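Local structure of TRAP-type transporter, periplasmic component (Cupriavidus necator, 4P8B) at residues A[111-114]-A[115-118]; A[246-249]-A[250-254]; A[278-281]-A[282-286]. The protein probably serves as the periplasmic solute-binding component of a TRAP transporter, and binds (S)-2-acetolactate between its lobes. All coordinates share one frame; numbering follows the deposited sequence.

Contact 1 of 3, residues A[111-114]-A[115-118]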
# COMPACT_ATOMS: atom_id res chain seq x y z
N PHE A 111 7.73 5.74 -0.46
CA PHE A 111 6.75 5.35 -1.45
C PHE A 111 5.53 6.27 -1.49
O PHE A 111 4.72 6.21 -2.44
CB PHE A 111 6.31 3.89 -1.23
CG PHE A 111 7.44 2.90 -1.32
CD1 PHE A 111 7.99 2.59 -2.56
CD2 PHE A 111 7.96 2.31 -0.19
CE1 PHE A 111 9.03 1.70 -2.65
CE2 PHE A 111 9.02 1.42 -0.29
CZ PHE A 111 9.54 1.11 -1.52
N SER A 112 5.42 7.13 -0.47
CA SER A 112 4.33 8.09 -0.36
C SER A 112 4.73 9.48 -0.86
O SER A 112 3.92 10.38 -0.80
CB SER A 112 3.88 8.20 1.10
OG SER A 112 3.42 6.93 1.52
N LEU A 113 5.95 9.67 -1.33
CA LEU A 113 6.33 10.98 -1.87
C LEU A 113 5.54 11.28 -3.13
O LEU A 113 5.55 10.50 -4.07
CB LEU A 113 7.81 11.01 -2.20
CG LEU A 113 8.78 11.00 -1.03
CD1 LEU A 113 10.20 10.74 -1.53
CD2 LEU A 113 8.71 12.32 -0.26
N PRO A 114 4.85 12.43 -3.16
CA PRO A 114 3.93 12.66 -4.29
C PRO A 114 4.69 12.81 -5.61
O PRO A 114 5.61 13.60 -5.73
CB PRO A 114 3.19 13.95 -3.89
CG PRO A 114 4.08 14.61 -2.85
CD PRO A 114 4.76 13.47 -2.13
N PHE A 115 4.31 11.99 -6.59
CA PHE A 115 4.81 12.01 -7.96
C PHE A 115 6.27 11.61 -8.09
O PHE A 115 6.97 12.04 -8.99
CB PHE A 115 4.45 13.35 -8.64
CG PHE A 115 2.97 13.60 -8.63
CD1 PHE A 115 2.14 12.91 -9.51
CD2 PHE A 115 2.39 14.41 -7.68
CE1 PHE A 115 0.79 13.07 -9.48
CE2 PHE A 115 1.03 14.57 -7.65
CZ PHE A 115 0.24 13.89 -8.53
N LEU A 116 6.71 10.73 -7.19
CA LEU A 116 8.02 10.09 -7.32
C LEU A 116 8.10 9.09 -8.47
O LEU A 116 9.09 9.05 -9.18
CB LEU A 116 8.38 9.36 -6.03
CG LEU A 116 9.70 8.58 -6.03
CD1 LEU A 116 10.91 9.49 -6.11
CD2 LEU A 116 9.79 7.70 -4.79
N MSE A 117 7.07 8.27 -8.64
CA MSE A 117 7.14 7.10 -9.52
C MSE A 117 6.18 7.22 -10.71
O MSE A 117 4.97 7.17 -10.53
CB MSE A 117 6.76 5.85 -8.74
CG MSE A 117 7.70 5.54 -7.58
SE MSE A 117 7.19 4.02 -6.54
CE MSE A 117 5.61 4.75 -5.67
N PRO A 118 6.71 7.33 -11.93
CA PRO A 118 5.80 7.51 -13.08
C PRO A 118 5.02 6.28 -13.50
O PRO A 118 3.97 6.41 -14.14
CB PRO A 118 6.74 7.91 -14.22
CG PRO A 118 7.94 8.46 -13.57
CD PRO A 118 8.09 7.71 -12.25
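Leu113 and Leu116 are the first and last residues of a type II beta turn, which reverses the chain within the long loop between helices 98-101 and 120-127. Pro114 and Phe115 occupy the two corners, and Phe115 takes the positive phi (68°) expected at the second of them. The turn is closed by a weak hydrogen bond of 3.3 Å from Leu116 N to Leu113 O. At the corner itself the packing is close: the phenyl ring comes back beside the proline, with Phe115 CD2 3.9 Å from Pro114 CB. Because CG of Phe115 stands beside its own backbone N, anti to the carbonyl carbon (chi1 -57°), the ring is turned back toward the Pro114 side of the corner. It then meets His309 edge-to-face.

Across the mouth of the turn the fit is looser. Leu113 CB and Leu116 CB touch at 4.2 Å, and the branches of both leucines spread into helices 317-327 and 329-340, with Tyr320 touching both. All six residues in contact are buried; the exposed side begins at Pro118, which takes no part. Farther back, Met117, present as selenomethionine, reaches back to Phe111. Met117 SE sits near the plane of the Phe111 ring, at the ring edge, 4.3 Å from Phe111 CD1. Leu126 of helix 120-127 packs on both side chains and Leu123 on Met117. The Phe111 side chain is about 8 Å from that of Arg155, an acetolactate-binding residue. The Met117 chain runs extended through chi2 and bends at chi3 (-70°), which carries the methyl Met117 CE to 3.7 Å from Phe111 O.

Contact 2 of 3, residues A[246-249]-A[250-254]; sequences FVVN and KQIWE
The amide groups of Asn249 and Gln251 meet through their polar ends rather than by stacking, with their planes turned 58° apart. Neither lies on a face of the other: Asn249 ND2 reaches Gln251 OE1 in a long, weak hydrogen bond of 3.5 Å, and the stronger partner of ND2 is the backbone oxygen of Ile86. The third flat group, the Trp253 indole, has Val248 CB lying obliquely to it, neither over a face nor at an edge; it extends to Val145 and Leu147 of strand 144-154 and to Lys265 of helix 258-279. The other end of the Asn249 amide turns to the first turn of helix 250-255. There Asn249 OD1 accepts from two backbone amides, weakly from Gln251 N at 2.8 Å with a bent N-H...O angle, and more directly from Ile252 N at 2.9 Å, which approaches in the carbonyl plane. CG of Asn249 stands anti to its own nitrogen (chi1 165°), so that OD1 reaches the N-H groups of the first helical turn. ND2 and OD1 are thus both engaged, which should fix the rotation of this buried amide.

The backbone continues the grip: Trp253 N donates to Asn249 O at 2.8 Å, a nearly straight bond that makes the first regular helical turn. On the apolar side, Val248 CG1 packs 3.8 Å from Ile252 CG2, the two side chains crossing at about a right angle, and also lies 4.1 Å from Trp253 CB. Toward the exposed side, Lys250 NZ and Glu254 OE2 form a salt bridge (3.2 Å) whose hydrogen bond is weak.

Strand 246-249 and the helix meet at 82°, so the chain turns sharply as it leaves the five-stranded mixed sheet. The arrangement is a strand-to-helix junction with a classic asparagine N-cap, well away from the ligand pocket.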
# COMPACT_ATOMS: atom_id res chain seq x y z
N PHE A 246 6.07 -8.63 3.10
CA PHE A 246 5.85 -9.88 3.82
C PHE A 246 6.88 -9.93 4.96
O PHE A 246 8.09 -9.88 4.68
CB PHE A 246 6.06 -11.08 2.88
CG PHE A 246 5.02 -11.23 1.79
CD1 PHE A 246 4.95 -10.33 0.75
CD2 PHE A 246 4.14 -12.31 1.79
CE1 PHE A 246 4.02 -10.48 -0.23
CE2 PHE A 246 3.21 -12.46 0.80
CZ PHE A 246 3.14 -11.56 -0.20
N VAL A 247 6.44 -10.04 6.21
CA VAL A 247 7.36 -9.97 7.35
C VAL A 247 7.00 -10.97 8.43
O VAL A 247 5.87 -11.42 8.53
CB VAL A 247 7.36 -8.57 8.02
CG1 VAL A 247 7.74 -7.49 7.03
CG2 VAL A 247 6.00 -8.27 8.65
N VAL A 248 8.00 -11.30 9.24
CA VAL A 248 7.83 -12.19 10.39
C VAL A 248 8.46 -11.50 11.59
O VAL A 248 9.53 -10.91 11.48
CB VAL A 248 8.51 -13.55 10.14
CG1 VAL A 248 8.33 -14.48 11.35
CG2 VAL A 248 7.97 -14.20 8.92
N ASN A 249 7.81 -11.59 12.74
CA ASN A 249 8.42 -11.15 13.99
C ASN A 249 9.78 -11.84 14.23
O ASN A 249 9.92 -13.01 13.92
CB ASN A 249 7.45 -11.41 15.15
CG ASN A 249 8.13 -11.33 16.52
OD1 ASN A 249 8.76 -12.29 16.98
ND2 ASN A 249 8.02 -10.17 17.15
N LYS A 250 10.77 -11.08 14.70
CA LYS A 250 12.16 -11.55 14.85
C LYS A 250 12.27 -12.78 15.74
O LYS A 250 12.96 -13.74 15.40
CB LYS A 250 13.02 -10.40 15.39
CG LYS A 250 14.51 -10.73 15.63
CD LYS A 250 15.22 -9.47 16.11
CE LYS A 250 16.68 -9.72 16.46
NZ LYS A 250 17.50 -9.98 15.25
N GLN A 251 11.56 -12.77 16.86
CA GLN A 251 11.67 -13.90 17.79
C GLN A 251 10.96 -15.15 17.25
O GLN A 251 11.40 -16.27 17.47
CB GLN A 251 11.19 -13.52 19.18
CG GLN A 251 12.13 -12.55 19.91
CD GLN A 251 11.92 -11.10 19.53
OE1 GLN A 251 10.81 -10.70 19.18
NE2 GLN A 251 12.99 -10.31 19.59
N ILE A 252 9.87 -14.95 16.51
CA ILE A 252 9.20 -16.06 15.85
C ILE A 252 10.15 -16.62 14.81
O ILE A 252 10.35 -17.84 14.71
CB ILE A 252 7.89 -15.58 15.16
CG1 ILE A 252 6.87 -15.15 16.21
CG2 ILE A 252 7.32 -16.67 14.27
CD1 ILE A 252 6.33 -16.28 17.06
N TRP A 253 10.74 -15.72 14.03
CA TRP A 253 11.71 -16.10 13.00
C TRP A 253 12.82 -16.98 13.61
O TRP A 253 13.05 -18.08 13.13
CB TRP A 253 12.28 -14.84 12.35
CG TRP A 253 13.24 -15.05 11.22
CD1 TRP A 253 14.58 -14.80 11.23
CD2 TRP A 253 12.95 -15.58 9.91
NE1 TRP A 253 15.14 -15.11 10.02
CE2 TRP A 253 14.17 -15.61 9.19
CE3 TRP A 253 11.79 -16.04 9.28
CZ2 TRP A 253 14.25 -16.05 7.88
CZ3 TRP A 253 11.88 -16.49 7.97
CH2 TRP A 253 13.10 -16.49 7.28
N GLU A 254 13.46 -16.49 14.68
CA GLU A 254 14.59 -17.17 15.33
C GLU A 254 14.15 -18.43 16.02
O GLU A 254 14.98 -19.33 16.26
CB GLU A 254 15.26 -16.22 16.34
CG GLU A 254 16.06 -15.12 15.68
CD GLU A 254 16.57 -14.08 16.65
OE1 GLU A 254 16.59 -14.36 17.87
OE2 GLU A 254 16.96 -12.98 16.19

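Contact 3 of 3, residues A[278-281]-A[282-286]; sequences LARK and GLAEP
A tight turn at the C-terminal end of helix 258-279 joins Arg280 to Leu283, with Lys281 and Gly282 at its corners. Their backbone angles are those of a type II beta turn, Gly282 having a phi of 68°, and the turn closes with a 3.0 Å hydrogen bond from Leu283 N to Arg280 O. The N-H comes from above the carbonyl plane, tilted 43° out of it. The same oxygen, Arg280 O, accepts a second hydrogen bond, from a water molecule at 2.7 Å, and that water in turn accepts from Ala284 N. The carbonyl of Arg280 thus holds the next two amides after Gly282, one directly and one through solvent. An inverse gamma turn centred on Ala284 follows, leading the chain toward helix 289-295.

Side chains divide between the two sides of the turn. Lys281 is exposed to solvent, while the aliphatic part of Arg280 passes Ala284, Arg280 CD lying 4.3 Å from Ala284 CB. The guanidinium group then leaves the turn to form salt bridges through NH2 with Glu151 and Asp124, anchoring this surface link to helix 120-127 and to strand 144-154. That strand also carries Asn152, a ligand-binding residue, whose side chain is about 7 Å from that of Ala279. Leu283 folds back on the helix end and also touches Tyr120, Ala290 and Trp291. Its CG stands anti to its own carbonyl carbon (chi1 -67°), an orientation that brings Leu283 CD1 to 3.4 Å from Ala279 O.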
# COMPACT_ATOMS: atom_id res chain seq x y z
N LEU A 278 -1.64 -10.42 -9.50
CA LEU A 278 -3.04 -10.17 -9.19
C LEU A 278 -3.32 -8.67 -9.07
O LEU A 278 -4.34 -8.17 -9.57
CB LEU A 278 -3.47 -10.87 -7.90
CG LEU A 278 -3.49 -12.40 -7.88
CD1 LEU A 278 -3.74 -12.92 -6.47
CD2 LEU A 278 -4.55 -12.94 -8.82
N ALA A 279 -2.42 -7.93 -8.44
CA ALA A 279 -2.61 -6.52 -8.18
C ALA A 279 -2.48 -5.69 -9.44
O ALA A 279 -2.97 -4.57 -9.47
CB ALA A 279 -1.60 -6.03 -7.13
N ARG A 280 -1.88 -6.25 -10.48
CA ARG A 280 -1.68 -5.48 -11.72
C ARG A 280 -2.62 -5.91 -12.84
O ARG A 280 -2.49 -5.42 -13.96
CB ARG A 280 -0.23 -5.59 -12.18
CG ARG A 280 0.72 -4.88 -11.25
CD ARG A 280 2.12 -4.84 -11.79
NE ARG A 280 3.00 -4.18 -10.82
CZ ARG A 280 4.31 -4.08 -10.93
NH1 ARG A 280 4.95 -4.55 -11.99
NH2 ARG A 280 4.99 -3.47 -9.97
N LYS A 281 -3.55 -6.81 -12.54
CA LYS A 281 -4.44 -7.33 -13.57
C LYS A 281 -5.21 -6.18 -14.26
O LYS A 281 -5.85 -5.37 -13.60
CB LYS A 281 -5.42 -8.34 -12.96
CG LYS A 281 -6.35 -8.98 -13.98
CD LYS A 281 -7.33 -9.94 -13.32
CE LYS A 281 -8.04 -10.78 -14.36
NZ LYS A 281 -8.44 -9.95 -15.52
N GLY A 282 -5.10 -6.10 -15.58
CA GLY A 282 -5.78 -5.07 -16.35
C GLY A 282 -5.29 -3.65 -16.13
O GLY A 282 -5.97 -2.70 -16.54
N LEU A 283 -4.10 -3.48 -15.55
CA LEU A 283 -3.59 -2.14 -15.18
C LEU A 283 -2.25 -1.76 -15.79
O LEU A 283 -2.06 -0.61 -16.16
CB LEU A 283 -3.43 -2.03 -13.67
CG LEU A 283 -4.75 -2.06 -12.93
CD1 LEU A 283 -4.50 -2.30 -11.45
CD2 LEU A 283 -5.51 -0.75 -13.15
N ALA A 284 -1.30 -2.68 -15.83
CA ALA A 284 0.04 -2.36 -16.32
C ALA A 284 0.08 -2.58 -17.82
O ALA A 284 1.00 -3.20 -18.35
CB ALA A 284 1.08 -3.21 -15.61
N GLU A 285 -0.94 -2.06 -18.50
CA GLU A 285 -1.13 -2.27 -19.93
C GLU A 285 -1.70 -0.99 -20.52
O GLU A 285 -2.35 -0.22 -19.81
CB GLU A 285 -2.10 -3.43 -20.17
CG GLU A 285 -1.73 -4.72 -19.45
CD GLU A 285 -2.94 -5.54 -19.05
OE1 GLU A 285 -2.73 -6.63 -18.47
OE2 GLU A 285 -4.08 -5.10 -19.31
N PRO A 286 -1.49 -0.77 -21.82
CA PRO A 286 -1.80 0.51 -22.47
C PRO A 286 -3.19 1.10 -22.17
O PRO A 286 -3.28 2.25 -21.74
CB PRO A 286 -1.66 0.20 -23.97
CG PRO A 286 -1.48 -1.31 -24.07
CD PRO A 286 -0.89 -1.73 -22.77
O HOH W 1 -0.97 -5.30 -16.24

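The contacts come in series along the chain, 1 then 2 then 3, and none touches another. Contacts 1 and 3 have centres about 19 Å apart, and contact 2 is more remote, its centre about 29 Å from that of contact 1 and about 31 Å from that of contact 3. Helix 120-127 is shared by contacts 1 and 3, packing on Met117 in one and pairing Asp124 with Arg280 in the other. Helix 258-279 connects contacts 2 and 3: it packs against Phe246 and Trp253 and ends in the turn of contact 3. Strand 144-154, flanking contact 2, also bears Glu151 and the ligand-binding Asn152. Contacts 1 and 3 thus lie near the acetolactate pocket, whereas contact 2 lies at the end of strand 241-249, away from it.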